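Local structure of DNA polymerase III subunit beta (Deinococcus radiodurans, 4TRT) at residues T7-T10 against L11-L15; S127-G130 against G131-S134; L334-S338 against T339-I343. The protein probably encircles DNA as a head-to-tail homodimeric ring and tethers DNA polymerases and other proteins to it, conferring processivity. All blocks are in the same frame, centred on the assembly; numbering follows the deposited sequence.

Interaction 1 (T7-T10 against L11-L15)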
ATOM      1  N   THR A   7      -8.362 -16.787 -23.064  1.00 35.58           N
ATOM      2  CA  THR A   7      -8.948 -15.572 -22.504  1.00 38.69           C
ATOM      3  C   THR A   7      -7.938 -14.934 -21.561  1.00 38.14           C
ATOM      4  O   THR A   7      -7.333 -15.634 -20.746  1.00 39.29           O
ATOM      5  CB  THR A   7     -10.251 -15.919 -21.761  1.00 42.95           C
ATOM      6  OG1 THR A   7     -11.255 -16.251 -22.729  1.00 44.52           O
ATOM      7  CG2 THR A   7     -10.730 -14.776 -20.928  1.00 50.01           C
ATOM      8  N   LYS A   8      -7.742 -13.624 -21.672  1.00 36.63           N
ATOM      9  CA  LYS A   8      -6.805 -12.920 -20.803  1.00 37.53           C
ATOM     10  C   LYS A   8      -7.195 -13.063 -19.326  1.00 38.28           C
ATOM     11  O   LYS A   8      -6.323 -13.284 -18.480  1.00 35.64           O
ATOM     12  CB  LYS A   8      -6.690 -11.440 -21.163  1.00 38.70           C
ATOM     13  CG  LYS A   8      -5.623 -10.697 -20.366  1.00 39.27           C
ATOM     14  CD  LYS A   8      -5.539  -9.217 -20.713  1.00 41.91           C
ATOM     15  CE  LYS A   8      -6.710  -8.422 -20.142  1.00 43.63           C
ATOM     16  NZ  LYS A   8      -6.752  -7.055 -20.701  1.00 43.15           N
ATOM     17  N   LYS A   9      -8.489 -12.929 -19.036  1.00 36.87           N
ATOM     18  CA  LYS A   9      -9.005 -12.991 -17.669  1.00 38.99           C
ATOM     19  C   LYS A   9      -8.607 -14.292 -16.986  1.00 40.09           C
ATOM     20  O   LYS A   9      -8.127 -14.290 -15.850  1.00 39.70           O
ATOM     21  CB  LYS A   9     -10.530 -12.856 -17.660  1.00 43.09           C
ATOM     22  CG  LYS A   9     -11.158 -12.987 -16.270  1.00 46.69           C
ATOM     23  CD  LYS A   9     -12.653 -12.711 -16.296  1.00 50.57           C
ATOM     24  CE  LYS A   9     -13.373 -13.425 -15.157  1.00 54.73           C
ATOM     25  NZ  LYS A   9     -12.619 -13.318 -13.870  1.00 56.40           N
ATOM     26  N   THR A  10      -8.741 -15.395 -17.704  1.00 38.45           N
ATOM     27  CA  THR A  10      -8.470 -16.700 -17.133  1.00 39.34           C
ATOM     28  C   THR A  10      -6.967 -16.915 -17.003  1.00 37.30           C
ATOM     29  O   THR A  10      -6.497 -17.442 -15.994  1.00 36.50           O
ATOM     30  CB  THR A  10      -9.106 -17.827 -17.975  1.00 40.73           C
ATOM     31  OG1 THR A  10     -10.375 -17.401 -18.498  1.00 48.57           O
ATOM     32  CG2 THR A  10      -9.374 -19.026 -17.107  1.00 48.50           C
ATOM     33  N   LEU A  11      -6.212 -16.512 -18.013  1.00 32.66           N
ATOM     34  CA  LEU A  11      -4.759 -16.640 -17.954  1.00 33.33           C
ATOM     35  C   LEU A  11      -4.186 -15.783 -16.824  1.00 33.83           C
ATOM     36  O   LEU A  11      -3.276 -16.212 -16.126  1.00 33.04           O
ATOM     37  CB  LEU A  11      -4.123 -16.293 -19.294  1.00 32.37           C
ATOM     38  CG  LEU A  11      -2.602 -16.477 -19.461  1.00 32.88           C
ATOM     39  CD1 LEU A  11      -2.107 -17.918 -19.259  1.00 32.29           C
ATOM     40  CD2 LEU A  11      -2.274 -15.982 -20.850  1.00 33.35           C
ATOM     41  N   ASN A  12      -4.713 -14.568 -16.657  1.00 34.06           N
ATOM     42  CA  ASN A  12      -4.346 -13.704 -15.523  1.00 35.26           C
ATOM     43  C   ASN A  12      -4.564 -14.361 -14.185  1.00 36.36           C
ATOM     44  O   ASN A  12      -3.723 -14.231 -13.283  1.00 35.80           O
ATOM     45  CB  ASN A  12      -5.157 -12.401 -15.511  1.00 37.14           C
ATOM     46  CG  ASN A  12      -4.549 -11.317 -16.338  1.00 37.37           C
ATOM     47  OD1 ASN A  12      -3.365 -11.365 -16.703  1.00 39.45           O
ATOM     48  ND2 ASN A  12      -5.355 -10.292 -16.629  1.00 39.13           N
ATOM     49  N   GLU A  13      -5.698 -15.027 -14.021  1.00 37.82           N
ATOM     50  CA  GLU A  13      -5.997 -15.680 -12.745  1.00 41.82           C
ATOM     51  C   GLU A  13      -4.974 -16.744 -12.427  1.00 39.82           C
ATOM     52  O   GLU A  13      -4.457 -16.785 -11.320  1.00 42.61           O
ATOM     53  CB  GLU A  13      -7.387 -16.300 -12.740  1.00 45.53           C
ATOM     54  CG  GLU A  13      -8.489 -15.288 -12.539  1.00 54.07           C
ATOM     55  CD  GLU A  13      -9.861 -15.927 -12.503  1.00 60.21           C
ATOM     56  OE1 GLU A  13      -9.992 -17.029 -11.910  1.00 65.24           O
ATOM     57  OE2 GLU A  13     -10.796 -15.327 -13.069  1.00 62.00           O
ATOM     58  N   GLY A  14      -4.659 -17.581 -13.404  1.00 36.30           N
ATOM     59  CA  GLY A  14      -3.699 -18.644 -13.196  1.00 35.27           C
ATOM     60  C   GLY A  14      -2.303 -18.113 -12.912  1.00 35.38           C
ATOM     61  O   GLY A  14      -1.626 -18.579 -11.993  1.00 35.33           O
ATOM     62  N   LEU A  15      -1.865 -17.158 -13.722  1.00 35.28           N
ATOM     63  CA  LEU A  15      -0.527 -16.599 -13.590  1.00 35.37           C
ATOM     64  C   LEU A  15      -0.359 -15.853 -12.279  1.00 36.03           C
ATOM     65  O   LEU A  15       0.727 -15.886 -11.684  1.00 34.78           O
ATOM     66  CB  LEU A  15      -0.192 -15.673 -14.764  1.00 34.08           C
ATOM     67  CG  LEU A  15       0.024 -16.338 -16.118  1.00 34.97           C
ATOM     68  CD1 LEU A  15       0.139 -15.281 -17.219  1.00 32.27           C
ATOM     69  CD2 LEU A  15       1.250 -17.244 -16.089  1.00 34.00           C
TER
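The carboxylate of Glu13 is met end-on rather than over a face: Lys9 NZ approaches nearly in line with the C-O bond and makes a salt bridge of 2.8 Å to OE2. Asn12 carries the other flat group, an amide that lies alongside the Lys8 chain, with Asn12 ND2 3.8 Å from Lys8 CG; Asn12 CG is 3.4 Å from Lys8 O. Both pairs run side by side and point the same way. In Lys9, CG stands anti to the backbone N (chi1 177°), and a bend at chi4 turns the ammonium back onto Glu13. The far end of Lys8 leads away, where NZ is hydrogen-bonded to the backbone oxygens of Gly84 and Leu82. Beneath the side chains run backbone bonds such as Leu11 N to Thr7 O (3.1 Å) and Asn12 N to Lys8 O (2.8 Å). Leu11 turns to the buried side, against Val79 of helix 72-81 and Leu45. Thr7 sits at the N-cap without a capping bond from its side chain. This is the opening of an alpha helix carrying an i to i+4 salt bridge on its exposed side, following directly on a strand, in the N-terminal domain of the beta subunit that forms the processivity ring.

Interaction 2 (S127-G130 against G131-S134); sequences SLDG and GELS
Two torsions set up the meeting of Leu128 and Asp129 with the helix that follows them. In Asp129 the carboxylate carbon is swung opposite the backbone N and beside the carbonyl carbon (chi1 -175°), which carries OD2 forward over the first turn. In Leu128 chi1 of 38° sets CG between the backbone N and the carbonyl carbon, and with chi2 this brings CD1 against Leu133. The polar result is a capping bond: Glu132 N donates to Asp129 OD2 at 2.9 Å and is received on the anti lone pair of OD2, with an angle of 155° at the hydrogen. Gly131 N lies 3.0 Å from the same Asp129 OD2. The other oxygen, OD1, accepts from Gly206 N, and the two anchors together should hold the carboxylate against rotation. The start of the helix would probably stabilise its negative charge. Glu132 CG passes 3.6 Å from Asp129 OD2, but a bend at chi2 leads its own carboxylate off, leaving Glu132 OE2 5.2 Å from Asp129 OD2. Below the cap, the backbone bonds Leu133 N to Asp129 O (3.0 Å) and Ser134 N to Gly130 O (2.9 Å) begin the regular helical pattern. On the buried side the two leucines cross obliquely, Leu128 CD1 touching Leu133 CD2 at 3.6 Å, and Phe210 of strand 207-212 packs against both. The arrangement is a classical aspartate N-cap, its oxygen serving the third residue of the helix, combined with an apolar contact between the preceding strand and the first turn, at a strand-to-helix junction in the central domain.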
ATOM      1  N   SER A 127     -12.793 -35.502   0.809  1.00 60.91           N
ATOM      2  CA  SER A 127     -13.417 -34.395   0.104  1.00 62.90           C
ATOM      3  C   SER A 127     -14.052 -33.452   1.124  1.00 62.72           C
ATOM      4  O   SER A 127     -14.789 -33.891   1.996  1.00 65.19           O
ATOM      5  CB  SER A 127     -14.469 -34.939  -0.855  1.00 68.41           C
ATOM      6  OG  SER A 127     -15.137 -33.899  -1.542  1.00 71.96           O
ATOM      7  N   LEU A 128     -13.739 -32.164   1.042  1.00 60.09           N
ATOM      8  CA  LEU A 128     -14.416 -31.156   1.872  1.00 59.38           C
ATOM      9  C   LEU A 128     -14.680 -29.897   1.054  1.00 59.33           C
ATOM     10  O   LEU A 128     -14.294 -29.815  -0.112  1.00 58.27           O
ATOM     11  CB  LEU A 128     -13.596 -30.816   3.133  1.00 58.49           C
ATOM     12  CG  LEU A 128     -12.092 -30.758   2.947  1.00 57.46           C
ATOM     13  CD1 LEU A 128     -11.731 -29.435   2.298  1.00 58.34           C
ATOM     14  CD2 LEU A 128     -11.357 -30.929   4.269  1.00 57.82           C
ATOM     15  N   ASP A 129     -15.351 -28.923   1.655  1.00 57.01           N
ATOM     16  CA  ASP A 129     -15.566 -27.647   0.981  1.00 56.66           C
ATOM     17  C   ASP A 129     -14.360 -26.722   1.178  1.00 53.18           C
ATOM     18  O   ASP A 129     -13.995 -26.411   2.311  1.00 48.77           O
ATOM     19  CB  ASP A 129     -16.823 -26.951   1.476  1.00 58.57           C
ATOM     20  CG  ASP A 129     -17.109 -25.684   0.698  1.00 61.12           C
ATOM     21  OD1 ASP A 129     -17.759 -25.766  -0.370  1.00 63.94           O
ATOM     22  OD2 ASP A 129     -16.656 -24.613   1.137  1.00 60.13           O
ATOM     23  N   GLY A 130     -13.769 -26.276   0.069  1.00 50.55           N
ATOM     24  CA  GLY A 130     -12.575 -25.428   0.114  1.00 49.55           C
ATOM     25  C   GLY A 130     -12.759 -24.082   0.794  1.00 48.82           C
ATOM     26  O   GLY A 130     -11.848 -23.583   1.452  1.00 47.21           O
ATOM     27  N   GLY A 131     -13.935 -23.490   0.633  1.00 51.93           N
ATOM     28  CA  GLY A 131     -14.269 -22.227   1.291  1.00 52.45           C
ATOM     29  C   GLY A 131     -14.356 -22.363   2.805  1.00 48.71           C
ATOM     30  O   GLY A 131     -13.866 -21.513   3.537  1.00 46.76           O
ATOM     31  N   GLU A 132     -14.986 -23.439   3.265  1.00 49.42           N
ATOM     32  CA  GLU A 132     -15.079 -23.723   4.691  1.00 47.99           C
ATOM     33  C   GLU A 132     -13.677 -23.936   5.240  1.00 44.28           C
ATOM     34  O   GLU A 132     -13.312 -23.387   6.280  1.00 41.32           O
ATOM     35  CB  GLU A 132     -15.929 -24.967   4.954  1.00 50.99           C
ATOM     36  CG  GLU A 132     -17.417 -24.818   4.639  1.00 55.58           C
ATOM     37  CD  GLU A 132     -18.198 -24.076   5.708  1.00 57.23           C
ATOM     38  OE1 GLU A 132     -17.604 -23.650   6.728  1.00 57.02           O
ATOM     39  OE2 GLU A 132     -19.419 -23.910   5.519  1.00 63.14           O
ATOM     40  N   LEU A 133     -12.886 -24.731   4.530  1.00 43.86           N
ATOM     41  CA  LEU A 133     -11.526 -25.038   4.969  1.00 43.07           C
ATOM     42  C   LEU A 133     -10.654 -23.781   5.020  1.00 41.40           C
ATOM     43  O   LEU A 133      -9.905 -23.588   5.964  1.00 41.34           O
ATOM     44  CB  LEU A 133     -10.901 -26.087   4.052  1.00 43.38           C
ATOM     45  CG  LEU A 133      -9.474 -26.498   4.409  1.00 42.38           C
ATOM     46  CD1 LEU A 133      -9.459 -27.154   5.786  1.00 40.77           C
ATOM     47  CD2 LEU A 133      -8.940 -27.469   3.359  1.00 44.13           C
ATOM     48  N   SER A 134     -10.757 -22.934   4.004  1.00 39.85           N
ATOM     49  CA  SER A 134      -9.998 -21.691   3.950  1.00 40.05           C
ATOM     50  C   SER A 134     -10.326 -20.738   5.097  1.00 41.21           C
ATOM     51  O   SER A 134      -9.431 -20.180   5.720  1.00 40.67           O
ATOM     52  CB  SER A 134     -10.248 -20.980   2.622  1.00 42.39           C
ATOM     53  OG  SER A 134      -9.429 -19.822   2.527  1.00 43.83           O
TER

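Interaction 3 (L334-S338 against T339-I343)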
ATOM      1  N   LEU A 334     -14.752 -15.622  28.482  1.00 31.19           N
ATOM      2  CA  LEU A 334     -14.915 -16.520  29.599  1.00 31.29           C
ATOM      3  C   LEU A 334     -13.598 -16.595  30.367  1.00 31.98           C
ATOM      4  O   LEU A 334     -12.578 -17.034  29.829  1.00 30.78           O
ATOM      5  CB  LEU A 334     -15.282 -17.902  29.094  1.00 32.57           C
ATOM      6  CG  LEU A 334     -16.472 -18.036  28.143  1.00 33.38           C
ATOM      7  CD1 LEU A 334     -16.544 -19.489  27.670  1.00 33.52           C
ATOM      8  CD2 LEU A 334     -17.763 -17.625  28.809  1.00 32.16           C
ATOM      9  N   PHE A 335     -13.638 -16.181  31.635  1.00 32.27           N
ATOM     10  CA  PHE A 335     -12.452 -16.069  32.466  1.00 33.53           C
ATOM     11  C   PHE A 335     -12.453 -17.134  33.546  1.00 36.08           C
ATOM     12  O   PHE A 335     -13.489 -17.375  34.188  1.00 35.30           O
ATOM     13  CB  PHE A 335     -12.406 -14.691  33.122  1.00 33.51           C
ATOM     14  CG  PHE A 335     -12.349 -13.569  32.151  1.00 34.05           C
ATOM     15  CD1 PHE A 335     -11.222 -13.372  31.367  1.00 34.06           C
ATOM     16  CD2 PHE A 335     -13.431 -12.705  32.009  1.00 34.83           C
ATOM     17  CE1 PHE A 335     -11.156 -12.315  30.479  1.00 35.20           C
ATOM     18  CE2 PHE A 335     -13.380 -11.662  31.104  1.00 34.38           C
ATOM     19  CZ  PHE A 335     -12.234 -11.463  30.346  1.00 34.53           C
ATOM     20  N   SER A 336     -11.312 -17.794  33.724  1.00 35.23           N
ATOM     21  CA  SER A 336     -11.187 -18.817  34.745  1.00 37.49           C
ATOM     22  C   SER A 336     -10.560 -18.261  36.027  1.00 38.79           C
ATOM     23  O   SER A 336     -10.521 -18.956  37.026  1.00 39.66           O
ATOM     24  CB  SER A 336     -10.396 -20.017  34.224  1.00 38.08           C
ATOM     25  OG  SER A 336      -9.050 -19.683  33.923  1.00 38.10           O
ATOM     26  N   GLY A 337     -10.062 -17.025  35.988  1.00 38.61           N
ATOM     27  CA  GLY A 337      -9.309 -16.457  37.111  1.00 40.54           C
ATOM     28  C   GLY A 337      -8.367 -15.354  36.651  1.00 41.20           C
ATOM     29  O   GLY A 337      -8.060 -15.234  35.448  1.00 38.90           O
ATOM     30  N   SER A 338      -7.907 -14.531  37.592  1.00 38.63           N
ATOM     31  CA  SER A 338      -7.149 -13.320  37.228  1.00 40.71           C
ATOM     32  C   SER A 338      -5.816 -13.628  36.562  1.00 42.02           C
ATOM     33  O   SER A 338      -5.340 -12.836  35.754  1.00 43.74           O
ATOM     34  CB  SER A 338      -6.915 -12.423  38.436  1.00 41.18           C
ATOM     35  OG  SER A 338      -6.173 -13.126  39.389  1.00 45.30           O
ATOM     36  N   THR A 339      -5.234 -14.790  36.866  1.00 41.43           N
ATOM     37  CA  THR A 339      -3.962 -15.181  36.258  1.00 42.34           C
ATOM     38  C   THR A 339      -4.016 -16.554  35.580  1.00 42.48           C
ATOM     39  O   THR A 339      -2.993 -17.198  35.433  1.00 42.53           O
ATOM     40  CB  THR A 339      -2.831 -15.167  37.317  1.00 44.61           C
ATOM     41  OG1 THR A 339      -3.090 -16.164  38.312  1.00 43.79           O
ATOM     42  CG2 THR A 339      -2.764 -13.785  38.009  1.00 44.65           C
ATOM     43  N   SER A 340      -5.192 -16.998  35.140  1.00 39.53           N
ATOM     44  CA  SER A 340      -5.304 -18.290  34.462  1.00 40.36           C
ATOM     45  C   SER A 340      -6.013 -18.105  33.115  1.00 37.52           C
ATOM     46  O   SER A 340      -6.468 -17.003  32.800  1.00 34.57           O
ATOM     47  CB  SER A 340      -5.980 -19.343  35.362  1.00 43.97           C
ATOM     48  OG  SER A 340      -7.219 -18.889  35.845  1.00 47.47           O
ATOM     49  N   PRO A 341      -6.030 -19.158  32.276  1.00 36.94           N
ATOM     50  CA  PRO A 341      -6.390 -18.850  30.888  1.00 36.43           C
ATOM     51  C   PRO A 341      -7.866 -18.455  30.686  1.00 34.86           C
ATOM     52  O   PRO A 341      -8.734 -18.748  31.526  1.00 34.65           O
ATOM     53  CB  PRO A 341      -6.025 -20.139  30.135  1.00 38.30           C
ATOM     54  CG  PRO A 341      -4.991 -20.814  30.998  1.00 39.58           C
ATOM     55  CD  PRO A 341      -5.425 -20.502  32.405  1.00 40.26           C
ATOM     56  N   ALA A 342      -8.108 -17.759  29.591  1.00 33.37           N
ATOM     57  CA  ALA A 342      -9.431 -17.279  29.209  1.00 34.26           C
ATOM     58  C   ALA A 342      -9.820 -17.830  27.848  1.00 33.36           C
ATOM     59  O   ALA A 342      -8.955 -18.181  27.051  1.00 34.02           O
ATOM     60  CB  ALA A 342      -9.435 -15.760  29.169  1.00 32.32           C
ATOM     61  N   ILE A 343     -11.124 -17.874  27.575  1.00 34.84           N
ATOM     62  CA  ILE A 343     -11.637 -18.255  26.255  1.00 33.60           C
ATOM     63  C   ILE A 343     -12.354 -17.042  25.660  1.00 34.80           C
ATOM     64  O   ILE A 343     -13.163 -16.408  26.342  1.00 35.85           O
ATOM     65  CB  ILE A 343     -12.603 -19.455  26.339  1.00 35.14           C
ATOM     66  CG1 ILE A 343     -11.886 -20.708  26.858  1.00 35.45           C
ATOM     67  CG2 ILE A 343     -13.229 -19.749  24.986  1.00 32.09           C
ATOM     68  CD1 ILE A 343     -12.849 -21.825  27.235  1.00 36.80           C
TER
HETATM   69  O   HOH W   1      -9.176 -16.003  32.877  1.00 33.15           O
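Leu334 and Ile343 form the hydrogen-bonded pair of an antiparallel beta hairpin whose tip holds a type I turn from Gly337 to Ser340. Its backbone bonds are reciprocal: Leu334 N to Ile343 O and Ile343 N to Leu334 O, both 2.8 Å. At the turn, Ser340 N reaches Gly337 O only weakly, at 3.4 Å. Apolar contacts occupy both faces. Leu334 CB faces Ile343 CB on one; on the other, Phe335 CD1 touches Ala342 CB at 3.7 Å, and Phe315 of strand 310-316 packs on this pair. Hydroxyl bonds tie the loop together. With chi1 at 65°, Ser336 OG is brought round to donate to Pro341 O at 2.6 Å, in the carbonyl plane and on a lone pair, and Ser340 OG lies 2.8 Å from Ser336 OG. An alanine here would remove the hydroxyl, and Pro341 O would probably lose its side-chain donor while Ser340 OG became freer to turn. A water provides the last kind of link: it accepts from Ser336 N at 2.9 Å, may donate to Gly337 O and Ser340 O, and stands in plane at the edge of the Phe335 ring.

The three sites follow one another along an elongated chain, one in each family domain. Interactions 1 and 2 both begin a helix straight after a strand; in 127-134 the N-cap side chain makes a capping bond, in 7-15 it does not, and the side-chain bond there is the Lys9-Glu13 pair. Their centres are 23 Å apart and their nearest atoms about 15 Å. Interaction 3, a hairpin, is 32 Å from interaction 2 and 50 Å from interaction 1, centre to centre, and lies across the chain's centre from the latter. None touches another. In this family, helices line the channel for DNA and sheets form the outer wall, so the helices of interactions 1 and 2 probably belong to the inner layer and the hairpin to the outer.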